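Long-range contacts in phosphate-binding protein (Xanthomonas axonopodis pv. citri, PDB 5UB3), which probably serves as a periplasmic ligand sensor of the phosphonate-binding family, paired with a partner diguanylate cyclase: residues R9-P14 with I42-D47; F97-D102 with R201-T206; P30-V35 with P222-R227; G138-V143 with R153-Y158. All coordinates share one frame; numbering follows the deposited sequence.

Contact 1. Residues R9-P14 with I42-D47; sequences RISDDP and ILMAPD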
loop_
_atom_site.group_PDB
_atom_site.type_symbol
_atom_site.label_atom_id
_atom_site.label_comp_id
_atom_site.label_asym_id
_atom_site.label_seq_id
_atom_site.Cartn_x
_atom_site.Cartn_y
_atom_site.Cartn_z
ATOM N N ARG A 9 -1.650 11.150 0.340
ATOM C CA ARG A 9 -1.203 9.789 0.325
ATOM C C ARG A 9 0.318 9.829 0.205
ATOM O O ARG A 9 0.920 10.838 -0.178
ATOM C CB ARG A 9 -1.764 8.965 -0.867
ATOM C CG ARG A 9 -1.351 9.492 -2.234
ATOM C CD ARG A 9 -1.613 8.445 -3.310
ATOM N NE ARG A 9 -0.648 7.362 -3.250
ATOM C CZ ARG A 9 -0.544 6.388 -4.150
ATOM N NH1 ARG A 9 -1.345 6.364 -5.202
ATOM N NH2 ARG A 9 0.349 5.420 -3.996
ATOM N N ILE A 10 0.915 8.696 0.508
ATOM C CA ILE A 10 2.309 8.482 0.228
ATOM C C ILE A 10 2.418 8.269 -1.251
ATOM O O ILE A 10 1.694 7.442 -1.799
ATOM C CB ILE A 10 2.805 7.230 0.968
ATOM C CG1 ILE A 10 2.601 7.388 2.513
ATOM C CG2 ILE A 10 4.267 6.975 0.635
ATOM C CD1 ILE A 10 2.721 6.072 3.243
ATOM N N SER A 11 3.335 8.962 -1.898
ATOM C CA SER A 11 3.410 8.888 -3.307
ATOM C C SER A 11 4.830 9.021 -3.752
ATOM O O SER A 11 5.498 9.951 -3.371
ATOM C CB SER A 11 2.608 10.021 -3.916
ATOM O OG SER A 11 2.838 10.145 -5.334
ATOM N N ASP A 12 5.225 8.160 -4.662
ATOM C CA ASP A 12 6.490 8.337 -5.403
ATOM C C ASP A 12 6.295 9.086 -6.721
ATOM O O ASP A 12 7.200 9.123 -7.517
ATOM C CB ASP A 12 7.141 6.976 -5.735
ATOM C CG ASP A 12 6.171 5.980 -6.445
ATOM O OD1 ASP A 12 5.014 6.330 -6.834
ATOM O OD2 ASP A 12 6.562 4.796 -6.585
ATOM N N ASP A 13 5.118 9.646 -6.963
ATOM C CA ASP A 13 4.789 10.191 -8.292
ATOM C C ASP A 13 3.667 11.215 -8.168
ATOM O O ASP A 13 2.586 11.051 -8.728
ATOM C CB ASP A 13 4.399 9.025 -9.180
ATOM C CG ASP A 13 4.160 9.403 -10.632
ATOM O OD1 ASP A 13 4.546 10.498 -11.071
ATOM O OD2 ASP A 13 3.518 8.563 -11.305
ATOM N N PRO A 14 3.894 12.243 -7.350
ATOM C CA PRO A 14 2.820 13.189 -7.038
ATOM C C PRO A 14 2.180 13.879 -8.250
ATOM O O PRO A 14 0.994 14.108 -8.240
ATOM C CB PRO A 14 3.498 14.223 -6.155
ATOM C CG PRO A 14 4.972 14.053 -6.393
ATOM C CD PRO A 14 5.154 12.608 -6.692
ATOM N N ILE A 42 -4.488 19.336 -1.275
ATOM C CA ILE A 42 -3.835 18.065 -1.438
ATOM C C ILE A 42 -2.386 18.233 -0.937
ATOM O O ILE A 42 -1.714 19.215 -1.293
ATOM C CB ILE A 42 -3.795 17.645 -2.929
ATOM C CG1 ILE A 42 -5.236 17.489 -3.497
ATOM C CG2 ILE A 42 -2.992 16.366 -3.142
ATOM C CD1 ILE A 42 -6.063 16.432 -2.816
ATOM N N LEU A 43 -1.909 17.252 -0.182
ATOM C CA LEU A 43 -0.521 17.219 0.281
ATOM C C LEU A 43 -0.110 15.763 0.375
ATOM O O LEU A 43 -0.567 15.016 1.225
ATOM C CB LEU A 43 -0.322 17.898 1.623
ATOM C CG LEU A 43 1.126 18.026 2.129
ATOM C CD1 LEU A 43 2.075 18.687 1.125
ATOM C CD2 LEU A 43 1.179 18.788 3.414
ATOM N N MET A 44 0.784 15.381 -0.514
ATOM C CA MET A 44 1.269 14.033 -0.553
ATOM C C MET A 44 2.657 14.038 0.069
ATOM O O MET A 44 3.215 15.088 0.358
ATOM C CB MET A 44 1.290 13.542 -1.996
ATOM C CG MET A 44 -0.074 13.265 -2.554
ATOM S SD MET A 44 -0.024 12.968 -4.334
ATOM C CE MET A 44 0.043 14.649 -4.947
ATOM N N ALA A 45 3.184 12.862 0.359
ATOM C CA ALA A 45 4.513 12.812 0.950
ATOM C C ALA A 45 5.279 11.729 0.287
ATOM O O ALA A 45 4.692 10.788 -0.140
ATOM C CB ALA A 45 4.437 12.603 2.459
ATOM N N PRO A 46 6.609 11.866 0.198
ATOM C CA PRO A 46 7.402 10.785 -0.468
ATOM C C PRO A 46 7.435 9.432 0.246
ATOM O O PRO A 46 7.663 8.405 -0.395
ATOM C CB PRO A 46 8.840 11.375 -0.562
ATOM C CG PRO A 46 8.852 12.630 0.280
ATOM C CD PRO A 46 7.448 12.923 0.801
ATOM N N ASP A 47 7.202 9.392 1.545
ATOM C CA ASP A 47 7.302 8.116 2.269
ATOM C C ASP A 47 6.503 8.191 3.545
ATOM O O ASP A 47 5.999 9.274 3.885
ATOM C CB ASP A 47 8.756 7.744 2.538
ATOM C CG ASP A 47 9.509 8.862 3.226
ATOM O OD1 ASP A 47 9.082 9.335 4.287
ATOM O OD2 ASP A 47 10.491 9.305 2.643
#
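Ile10 and Ala45 form a single backbone bridge, with their CA atoms 4.9 Å apart. Two hydrogen bonds frame it. Ala45 N donates to Arg9 O at 3.1 Å, and Ser11 N donates to Ala45 O at 2.9 Å. The second bond runs nearly along the C=O axis of Ala45. Ile10 CA also makes a CA-H...O contact to Ala45 O.

The segments are the loops that follow the parallel strands 4-8 and 39-42. Each leads into a helix, 14-28 or 48-56. The bridge thus continues the strand pairing into the loops at the C-terminal ends of these strands, in an alpha/beta lobe of the periplasmic binding protein fold.

Met44 carries most of the side-chain packing. Its CG lies 4.0 Å from Arg9 CG, and the two chains cross obliquely. A bend at chi3 (-81°) turns the methyl to Pro14, and Met44 CE meets Pro14 CB at 3.7 Å. Met44 SD sits 4.0 Å from Ser11 CB. Ile10 CG2 touches Asp47 CA at 3.6 Å. Arg9 curls over the following peptide, and its NE donates to Ile10 O at 2.8 Å from above the carbonyl plane. Asp47 OD1 caps helix 48-56 by accepting from Gln50 N.

Contact 2. Residues F97-D102 with R201-T206; sequences FFVRRD and RIVHRT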
loop_
_atom_site.group_PDB
_atom_site.type_symbol
_atom_site.label_atom_id
_atom_site.label_comp_id
_atom_site.label_asym_id
_atom_site.label_seq_id
_atom_site.Cartn_x
_atom_site.Cartn_y
_atom_site.Cartn_z
ATOM N N PHE A 97 4.939 -14.179 -4.938
ATOM C CA PHE A 97 6.349 -14.171 -5.297
ATOM C C PHE A 97 6.400 -14.844 -6.625
ATOM O O PHE A 97 5.795 -15.888 -6.809
ATOM C CB PHE A 97 7.164 -14.956 -4.305
ATOM C CG PHE A 97 7.301 -14.301 -2.951
ATOM C CD1 PHE A 97 6.251 -14.313 -2.063
ATOM C CD2 PHE A 97 8.489 -13.731 -2.563
ATOM C CE1 PHE A 97 6.381 -13.743 -0.815
ATOM C CE2 PHE A 97 8.633 -13.145 -1.328
ATOM C CZ PHE A 97 7.578 -13.179 -0.433
ATOM N N PHE A 98 7.157 -14.297 -7.560
ATOM C CA PHE A 98 7.240 -14.912 -8.844
ATOM C C PHE A 98 8.672 -14.938 -9.354
ATOM O O PHE A 98 9.501 -14.121 -8.957
ATOM C CB PHE A 98 6.330 -14.190 -9.827
ATOM C CG PHE A 98 6.754 -12.806 -10.111
ATOM C CD1 PHE A 98 6.306 -11.759 -9.303
ATOM C CD2 PHE A 98 7.642 -12.525 -11.169
ATOM C CE1 PHE A 98 6.729 -10.464 -9.535
ATOM C CE2 PHE A 98 8.053 -11.247 -11.413
ATOM C CZ PHE A 98 7.614 -10.211 -10.598
ATOM N N VAL A 99 8.932 -15.884 -10.227
ATOM C CA VAL A 99 10.218 -16.023 -10.912
ATOM C C VAL A 99 10.074 -16.251 -12.392
ATOM O O VAL A 99 8.984 -16.557 -12.886
ATOM C CB VAL A 99 10.973 -17.243 -10.403
ATOM C CG1 VAL A 99 11.198 -17.118 -8.903
ATOM C CG2 VAL A 99 10.252 -18.546 -10.761
ATOM N N ARG A 100 11.199 -16.196 -13.085
ATOM C CA ARG A 100 11.205 -16.725 -14.448
ATOM C C ARG A 100 10.878 -18.208 -14.456
ATOM O O ARG A 100 11.245 -18.959 -13.557
ATOM C CB ARG A 100 12.532 -16.485 -15.133
ATOM C CG ARG A 100 12.730 -15.013 -15.460
ATOM C CD ARG A 100 13.892 -14.876 -16.410
ATOM N NE ARG A 100 13.691 -15.727 -17.588
ATOM C CZ ARG A 100 13.143 -15.353 -18.750
ATOM N NH1 ARG A 100 12.732 -14.091 -18.976
ATOM N NH2 ARG A 100 13.055 -16.268 -19.729
ATOM N N ARG A 101 10.127 -18.630 -15.458
ATOM C CA ARG A 101 9.696 -20.024 -15.497
ATOM C C ARG A 101 10.941 -20.913 -15.644
ATOM O O ARG A 101 10.970 -21.980 -15.102
ATOM C CB ARG A 101 8.606 -20.232 -16.568
ATOM C CG ARG A 101 8.665 -21.522 -17.383
ATOM C CD ARG A 101 7.309 -21.948 -17.974
ATOM N NE ARG A 101 6.293 -22.283 -16.957
ATOM C CZ ARG A 101 6.363 -23.274 -16.041
ATOM N NH1 ARG A 101 7.420 -24.088 -15.939
ATOM N NH2 ARG A 101 5.341 -23.453 -15.195
ATOM N N ASP A 102 11.981 -20.436 -16.320
ATOM C CA ASP A 102 13.222 -21.218 -16.447
ATOM C C ASP A 102 14.149 -21.167 -15.191
ATOM O O ASP A 102 15.232 -21.769 -15.178
ATOM C CB ASP A 102 13.961 -20.871 -17.761
ATOM C CG ASP A 102 14.331 -19.370 -17.887
ATOM O OD1 ASP A 102 14.384 -18.624 -16.926
ATOM O OD2 ASP A 102 14.589 -18.899 -18.997
ATOM N N ARG A 201 6.434 -17.618 -13.402
ATOM C CA ARG A 201 5.734 -18.599 -12.642
ATOM C C ARG A 201 5.582 -18.034 -11.206
ATOM O O ARG A 201 6.550 -17.520 -10.602
ATOM C CB ARG A 201 6.617 -19.850 -12.657
ATOM C CG ARG A 201 6.199 -21.011 -11.799
ATOM C CD ARG A 201 6.870 -22.305 -12.302
ATOM N NE ARG A 201 8.315 -22.152 -12.576
ATOM C CZ ARG A 201 9.227 -22.085 -11.638
ATOM N NH1 ARG A 201 8.857 -22.143 -10.368
ATOM N NH2 ARG A 201 10.513 -21.930 -11.959
ATOM N N ILE A 202 4.396 -18.214 -10.628
ATOM C CA ILE A 202 4.188 -17.901 -9.207
ATOM C C ILE A 202 4.727 -19.012 -8.306
ATOM O O ILE A 202 4.387 -20.167 -8.473
ATOM C CB ILE A 202 2.712 -17.621 -8.932
ATOM C CG1 ILE A 202 2.273 -16.398 -9.776
ATOM C CG2 ILE A 202 2.493 -17.401 -7.457
ATOM C CD1 ILE A 202 0.790 -16.382 -10.000
ATOM N N VAL A 203 5.610 -18.666 -7.365
ATOM C CA VAL A 203 6.178 -19.661 -6.463
ATOM C C VAL A 203 5.623 -19.642 -5.041
ATOM O O VAL A 203 5.844 -20.585 -4.299
ATOM C CB VAL A 203 7.747 -19.640 -6.461
ATOM C CG1 VAL A 203 8.229 -19.988 -7.846
ATOM C CG2 VAL A 203 8.327 -18.319 -5.978
ATOM N N HIS A 204 4.910 -18.587 -4.654
ATOM C CA HIS A 204 4.404 -18.516 -3.310
ATOM C C HIS A 204 3.342 -17.438 -3.235
ATOM O O HIS A 204 3.416 -16.404 -3.937
ATOM C CB HIS A 204 5.508 -18.168 -2.357
ATOM C CG HIS A 204 5.082 -18.196 -0.933
ATOM N ND1 HIS A 204 5.054 -19.360 -0.194
ATOM C CD2 HIS A 204 4.589 -17.224 -0.124
ATOM C CE1 HIS A 204 4.626 -19.095 1.027
ATOM N NE2 HIS A 204 4.307 -17.815 1.087
ATOM N N ARG A 205 2.397 -17.661 -2.347
ATOM C CA ARG A 205 1.331 -16.674 -2.092
ATOM C C ARG A 205 1.232 -16.456 -0.614
ATOM O O ARG A 205 1.277 -17.432 0.102
ATOM C CB ARG A 205 -0.034 -17.202 -2.637
ATOM C CG ARG A 205 -0.106 -17.267 -4.146
ATOM C CD ARG A 205 -1.460 -17.741 -4.663
ATOM N NE ARG A 205 -1.521 -17.657 -6.134
ATOM C CZ ARG A 205 -2.221 -16.757 -6.870
ATOM N NH1 ARG A 205 -2.995 -15.831 -6.326
ATOM N NH2 ARG A 205 -2.193 -16.815 -8.210
ATOM N N THR A 206 1.074 -15.196 -0.161
ATOM C CA THR A 206 0.813 -14.924 1.222
ATOM C C THR A 206 -0.679 -15.008 1.487
ATOM O O THR A 206 -1.481 -15.107 0.559
ATOM C CB THR A 206 1.324 -13.523 1.667
ATOM O OG1 THR A 206 0.512 -12.489 1.104
ATOM C CG2 THR A 206 2.805 -13.321 1.250
#
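Arg201 lies alongside Val99, pointing the same way, and reaches Arg101. Its CB lies near Val99 O. Arg201 CD sits 3.5 Å from Arg101 NH2, over one face of that guanidinium. A bend at chi3 (46°) then brings the Arg201 guanidinium back to segment 97-102. Val99 CG2 lies over one of its faces, 3.6 Å from Arg201 NH2. Arg201 NH2 donates to Arg101 O at 3.2 Å. The acceptor is in the guanidinium plane, but the donor stands above the carbonyl plane. Arg201 NH1 bonds outside the two segments, to Ile105 O. Arg201 NE is buried without a partner in the model. Arg201 NE and Arg101 NH1 are like charges 4.0 Å apart.

Further along, Val203 CG1 packs on Val99 CG2 at 3.8 Å. The Phe97 and His204 side chains run side by side, with Phe97 CD1 and His204 CD2 3.9 Å apart and ring planes at 77°. His204 NE2 is held by Glu133.

The backbones pair as antiparallel strands. Val99 and Arg201 form a hydrogen-bonded pair, with bonds both ways. Phe97 N donates to His204 O, while Phe97 O accepts from Val203 N at 2.8 Å. Val203 and His204 therefore both face Phe97, which is a classic beta bulge in the antiparallel pairing of strands 92-100 and 200-205.

Contact 3. Residues P30-V35 with P222-R227; sequences PRMREV and PAVEQR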
loop_
_atom_site.group_PDB
_atom_site.type_symbol
_atom_site.label_atom_id
_atom_site.label_comp_id
_atom_site.label_asym_id
_atom_site.label_seq_id
_atom_site.Cartn_x
_atom_site.Cartn_y
_atom_site.Cartn_z
ATOM N N PRO A 30 -17.366 20.455 -0.206
ATOM C CA PRO A 30 -18.661 21.135 -0.015
ATOM C C PRO A 30 -19.586 20.418 0.932
ATOM O O PRO A 30 -20.389 21.061 1.619
ATOM C CB PRO A 30 -19.277 21.113 -1.392
ATOM C CG PRO A 30 -18.142 20.960 -2.336
ATOM C CD PRO A 30 -17.032 20.264 -1.626
ATOM N N ARG A 31 -19.480 19.096 0.997
ATOM C CA ARG A 31 -20.363 18.330 1.874
ATOM C C ARG A 31 -19.959 18.304 3.333
ATOM O O ARG A 31 -20.623 17.663 4.139
ATOM C CB ARG A 31 -20.541 16.918 1.321
ATOM C CG ARG A 31 -21.315 16.980 0.032
ATOM C CD ARG A 31 -21.058 15.757 -0.856
ATOM N NE ARG A 31 -21.909 15.832 -2.065
ATOM C CZ ARG A 31 -21.622 16.487 -3.196
ATOM N NH1 ARG A 31 -20.489 17.180 -3.357
ATOM N NH2 ARG A 31 -22.501 16.444 -4.204
ATOM N N MET A 32 -18.922 19.058 3.698
ATOM C CA MET A 32 -18.449 19.110 5.064
ATOM C C MET A 32 -18.617 20.524 5.638
ATOM O O MET A 32 -18.039 20.823 6.676
ATOM C CB MET A 32 -16.948 18.815 5.093
ATOM C CG MET A 32 -16.452 17.529 4.432
ATOM S SD MET A 32 -16.332 16.212 5.616
ATOM C CE MET A 32 -15.168 16.703 6.873
ATOM N N ARG A 33 -19.363 21.401 4.973
ATOM C CA ARG A 33 -19.463 22.790 5.450
ATOM C C ARG A 33 -20.008 22.914 6.827
ATOM O O ARG A 33 -19.591 23.769 7.602
ATOM C CB ARG A 33 -20.321 23.652 4.535
ATOM C CG ARG A 33 -19.937 25.099 4.751
ATOM C CD ARG A 33 -20.865 26.051 4.058
ATOM N NE ARG A 33 -20.439 27.392 4.415
ATOM C CZ ARG A 33 -19.398 28.016 3.870
ATOM N NH1 ARG A 33 -18.639 27.455 2.911
ATOM N NH2 ARG A 33 -19.117 29.228 4.296
ATOM N N GLU A 34 -20.931 22.021 7.146
ATOM C CA GLU A 34 -21.598 22.051 8.427
ATOM C C GLU A 34 -20.660 21.633 9.590
ATOM O O GLU A 34 -21.015 21.830 10.747
ATOM C CB GLU A 34 -22.935 21.285 8.343
ATOM C CG GLU A 34 -22.882 19.777 8.600
ATOM C CD GLU A 34 -22.894 18.857 7.379
ATOM O OE1 GLU A 34 -21.909 18.902 6.555
ATOM O OE2 GLU A 34 -23.872 18.046 7.322
ATOM N N VAL A 35 -19.441 21.128 9.300
ATOM C CA VAL A 35 -18.461 20.906 10.385
ATOM C C VAL A 35 -17.279 21.847 10.279
ATOM O O VAL A 35 -16.215 21.582 10.824
ATOM C CB VAL A 35 -18.002 19.435 10.486
ATOM C CG1 VAL A 35 -19.152 18.534 10.935
ATOM C CG2 VAL A 35 -17.430 18.943 9.166
ATOM N N PRO A 222 -13.447 15.572 16.316
ATOM C CA PRO A 222 -14.323 14.429 16.188
ATOM C C PRO A 222 -15.528 14.670 15.297
ATOM O O PRO A 222 -16.046 13.702 14.732
ATOM C CB PRO A 222 -14.804 14.193 17.642
ATOM C CG PRO A 222 -13.678 14.657 18.449
ATOM C CD PRO A 222 -13.146 15.858 17.736
ATOM N N ALA A 223 -16.001 15.916 15.194
ATOM C CA ALA A 223 -17.154 16.232 14.281
ATOM C C ALA A 223 -16.733 16.169 12.783
ATOM O O ALA A 223 -17.478 15.747 11.896
ATOM C CB ALA A 223 -17.752 17.577 14.608
ATOM N N VAL A 224 -15.504 16.550 12.524
ATOM C CA VAL A 224 -14.965 16.477 11.161
ATOM C C VAL A 224 -14.806 15.020 10.811
ATOM O O VAL A 224 -15.213 14.602 9.754
ATOM C CB VAL A 224 -13.656 17.276 11.032
ATOM C CG1 VAL A 224 -13.011 17.113 9.667
ATOM C CG2 VAL A 224 -13.942 18.755 11.260
ATOM N N GLU A 225 -14.227 14.265 11.736
ATOM C CA GLU A 225 -14.045 12.850 11.541
ATOM C C GLU A 225 -15.372 12.144 11.233
ATOM O O GLU A 225 -15.478 11.380 10.289
ATOM C CB GLU A 225 -13.322 12.208 12.714
ATOM C CG GLU A 225 -13.216 10.712 12.515
ATOM C CD GLU A 225 -12.283 10.013 13.452
ATOM O OE1 GLU A 225 -11.410 10.605 14.056
ATOM O OE2 GLU A 225 -12.449 8.829 13.614
ATOM N N GLN A 226 -16.377 12.423 12.051
ATOM C CA GLN A 226 -17.659 11.763 11.945
ATOM C C GLN A 226 -18.352 12.068 10.627
ATOM O O GLN A 226 -18.949 11.190 9.985
ATOM C CB GLN A 226 -18.493 12.146 13.186
ATOM C CG GLN A 226 -19.972 11.808 13.139
ATOM C CD GLN A 226 -20.645 12.300 14.429
ATOM O OE1 GLN A 226 -20.878 13.512 14.613
ATOM N NE2 GLN A 226 -20.909 11.368 15.349
ATOM N N ARG A 227 -18.220 13.321 10.199
ATOM C CA ARG A 227 -18.904 13.781 9.009
ATOM C C ARG A 227 -18.163 13.273 7.779
ATOM O O ARG A 227 -18.785 12.881 6.812
ATOM C CB ARG A 227 -18.928 15.316 9.005
ATOM C CG ARG A 227 -19.525 15.931 7.761
ATOM C CD ARG A 227 -21.033 15.629 7.636
ATOM N NE ARG A 227 -21.491 16.011 6.293
ATOM C CZ ARG A 227 -22.571 15.522 5.664
ATOM N NH1 ARG A 227 -23.354 14.594 6.242
ATOM N NH2 ARG A 227 -22.862 15.957 4.434
#
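Arg31 O is gripped by two nitrogens of one arginine. Arg227 NE and Arg227 NH2 both donate to Arg31 O, each at 2.8 Å. The grip is side-on, through NE and one NH, with the oxygen in the guanidinium plane. The NH2 bond uses a lone pair of the carbonyl.

Glu34 approaches the same guanidinium from another direction. Its OE1 makes a salt bridge to Arg227 NE at 2.9 Å. Its OE2 lies over the centre of one face, 3.3 Å from Arg227 CZ. The carboxylate and guanidinium planes are 55° apart, so this is not a coplanar paired bridge. The bend at chi2 of Glu34 (-100°) folds the carboxylate over Arg227. A bend at chi2 of Arg227 (67°) carries its chain from helix 222-235 to the loop.

The aliphatic part of Arg227 is packed as well. Its CB lies 3.8 Å from Val35 CG1, and its CG lies 3.9 Å from Met32 SD. Met32 runs past it in the opposite direction, and Met32 CE reaches Val224 CG1 at 3.6 Å. Val35 CG1 also meets Ala223 CB at 4.0 Å. Met32 packs further on Leu228 of the same helix.

The contact joins the first turns of helix 222-235 to the loop between helix 14-28 and strand 39-42. The positive charge of Arg227 is met by a carbonyl at its edge and a carboxylate over its face. The two-nitrogen grip on Arg31 O probably fixes the rotation of the guanidinium. The salt bridge probably favours the ionised form of Glu34.

Contact 4. Residues G138-V143 with R153-Y158; sequences GIACDV and RGSAGY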
loop_
_atom_site.group_PDB
_atom_site.type_symbol
_atom_site.label_atom_id
_atom_site.label_comp_id
_atom_site.label_asym_id
_atom_site.label_seq_id
_atom_site.Cartn_x
_atom_site.Cartn_y
_atom_site.Cartn_z
ATOM N N GLY A 138 11.751 -18.035 8.420
ATOM C CA GLY A 138 13.121 -18.080 8.844
ATOM C C GLY A 138 14.109 -17.869 7.735
ATOM O O GLY A 138 15.269 -18.307 7.834
ATOM N N ILE A 139 13.675 -17.189 6.679
ATOM C CA ILE A 139 14.486 -17.000 5.490
ATOM C C ILE A 139 15.167 -15.630 5.649
ATOM O O ILE A 139 14.523 -14.550 5.515
ATOM C CB ILE A 139 13.652 -17.038 4.217
ATOM C CG1 ILE A 139 13.103 -18.441 4.011
ATOM C CG2 ILE A 139 14.469 -16.577 3.033
ATOM C CD1 ILE A 139 12.112 -18.546 2.890
ATOM N N ALA A 140 16.463 -15.652 5.920
ATOM C CA ALA A 140 17.203 -14.416 6.059
ATOM C C ALA A 140 17.236 -13.677 4.715
ATOM O O ALA A 140 17.321 -14.284 3.637
ATOM C CB ALA A 140 18.603 -14.701 6.566
ATOM N N CYS A 141 17.112 -12.366 4.795
ATOM C CA CYS A 141 17.069 -11.579 3.595
ATOM C C CYS A 141 17.732 -10.255 3.837
ATOM O O CYS A 141 17.119 -9.337 4.344
ATOM C CB CYS A 141 15.626 -11.433 3.130
ATOM S SG CYS A 141 15.556 -10.858 1.389
ATOM N N ASP A 142 19.030 -10.184 3.488
ATOM C CA ASP A 142 19.835 -9.054 3.747
ATOM C C ASP A 142 19.666 -8.026 2.671
ATOM O O ASP A 142 19.444 -8.378 1.496
ATOM C CB ASP A 142 21.312 -9.457 3.789
ATOM C CG ASP A 142 21.597 -10.523 4.864
ATOM O OD1 ASP A 142 21.256 -10.274 6.019
ATOM O OD2 ASP A 142 22.191 -11.550 4.537
ATOM N N VAL A 143 19.769 -6.751 3.017
ATOM C CA VAL A 143 19.701 -5.732 1.973
ATOM C C VAL A 143 20.926 -5.853 1.076
ATOM O O VAL A 143 22.048 -5.984 1.579
ATOM C CB VAL A 143 19.464 -4.308 2.504
ATOM C CG1 VAL A 143 20.648 -3.760 3.257
ATOM C CG2 VAL A 143 19.140 -3.386 1.334
ATOM N N ARG A 153 25.622 -17.070 1.148
ATOM C CA ARG A 153 24.999 -18.381 0.882
ATOM C C ARG A 153 24.283 -18.825 2.172
ATOM O O ARG A 153 24.701 -18.492 3.289
ATOM C CB ARG A 153 25.961 -19.390 0.290
ATOM C CG ARG A 153 27.151 -19.766 1.135
ATOM C CD ARG A 153 28.180 -20.456 0.251
ATOM N NE ARG A 153 28.913 -19.442 -0.498
ATOM C CZ ARG A 153 29.093 -19.378 -1.824
ATOM N NH1 ARG A 153 28.601 -20.304 -2.666
ATOM N NH2 ARG A 153 29.816 -18.357 -2.312
ATOM N N GLY A 154 23.141 -19.454 1.993
ATOM C CA GLY A 154 22.266 -19.738 3.075
ATOM C C GLY A 154 21.252 -18.629 3.243
ATOM O O GLY A 154 20.235 -18.842 3.897
ATOM N N SER A 155 21.468 -17.446 2.670
ATOM C CA SER A 155 20.496 -16.341 2.877
ATOM C C SER A 155 19.994 -15.802 1.531
ATOM O O SER A 155 20.662 -15.991 0.518
ATOM C CB SER A 155 21.130 -15.225 3.698
ATOM O OG SER A 155 21.511 -15.705 4.960
ATOM N N ALA A 156 18.826 -15.183 1.525
ATOM C CA ALA A 156 18.426 -14.375 0.409
ATOM C C ALA A 156 18.982 -12.957 0.601
ATOM O O ALA A 156 19.602 -12.597 1.647
ATOM C CB ALA A 156 16.931 -14.328 0.312
ATOM N N GLY A 157 18.759 -12.151 -0.415
ATOM C CA GLY A 157 19.032 -10.750 -0.368
ATOM C C GLY A 157 17.995 -10.014 -1.192
ATOM O O GLY A 157 17.425 -10.588 -2.164
ATOM N N TYR A 158 17.745 -8.775 -0.831
ATOM C CA TYR A 158 16.768 -7.991 -1.563
ATOM C C TYR A 158 17.355 -6.753 -2.123
ATOM O O TYR A 158 18.306 -6.184 -1.557
ATOM C CB TYR A 158 15.519 -7.684 -0.754
ATOM C CG TYR A 158 15.675 -6.697 0.337
ATOM C CD1 TYR A 158 16.167 -7.080 1.539
ATOM C CD2 TYR A 158 15.301 -5.371 0.170
ATOM C CE1 TYR A 158 16.308 -6.174 2.556
ATOM C CE2 TYR A 158 15.419 -4.471 1.183
ATOM C CZ TYR A 158 15.920 -4.880 2.372
ATOM O OH TYR A 158 16.065 -4.039 3.423
HETATM O O HOH W 1 22.374 -12.444 2.088
#
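The Tyr158 ring has Val143 over one face and Cys141 at its edge. Val143 CG2 makes a CH-pi contact, 4.1 Å from the ring centroid and 28° off the normal. Val143 CA lies over the same ring, 3.5 Å from Tyr158 CE1. At the edge, Cys141 O is in the ring plane. Cys141 SG also comes to the edge as a sulfur-aromatic contact, 5.1 Å from the centroid, and touches Tyr158 CB at 3.8 Å. Tyr158 CG sits between the backbone N and the carbonyl carbon (chi1 72°), which turns the ring toward Val143. Tyr127 and Met131 of helix 124-136 also touch this tyrosine.

The backbones run as parallel strands. Ala156 N donates to Ala140 O at 2.7 Å. Asp142 then uses both its polar backbone atoms: N donates to Ala156 O, and Asp142 O accepts from Tyr158 N at 2.9 Å. Gly157 pairs with Asp142, and Gly157 CA makes a CA-H...O contact to Asp142 O at 3.0 Å. Strand 156-160 also pairs with strand 115-118, so strand 141-143 extends an alpha/beta sheet of this periplasmic binding protein.

Ala140 CB packs on Ser155 OG. A water donates to both Asp142 OD2, at 2.6 Å, and Ala156 O. Ala156 O thus serves two donors, the water and Asp142 N. The one water satisfies a carboxylate oxygen and a strand carbonyl at once, and so ties the acidic side chain to the neighbouring strand.

Overall arrangement
Contacts 1 and 2 lie on opposite sides of the chain's centre, their own centres 30 Å apart. Contacts 2 and 4 are on the same side. Their centres are 17 Å apart and their nearest atoms about 8 Å, and strands 92-100 and 156-160 are connected through strands 178-182 and 115-118. Contact 3 is remote from both, 46 Å from contact 2 and 48 Å from contact 4 between centres. It lies nearer contact 1, at 24 Å. Along the chain, contacts 1 and 3 cross. The wide separation of contacts 1 and 3 from 2 and 4 is consistent with two lobes. Periplasmic binding proteins bind ligand between their lobes; this crystal holds a chloride ion.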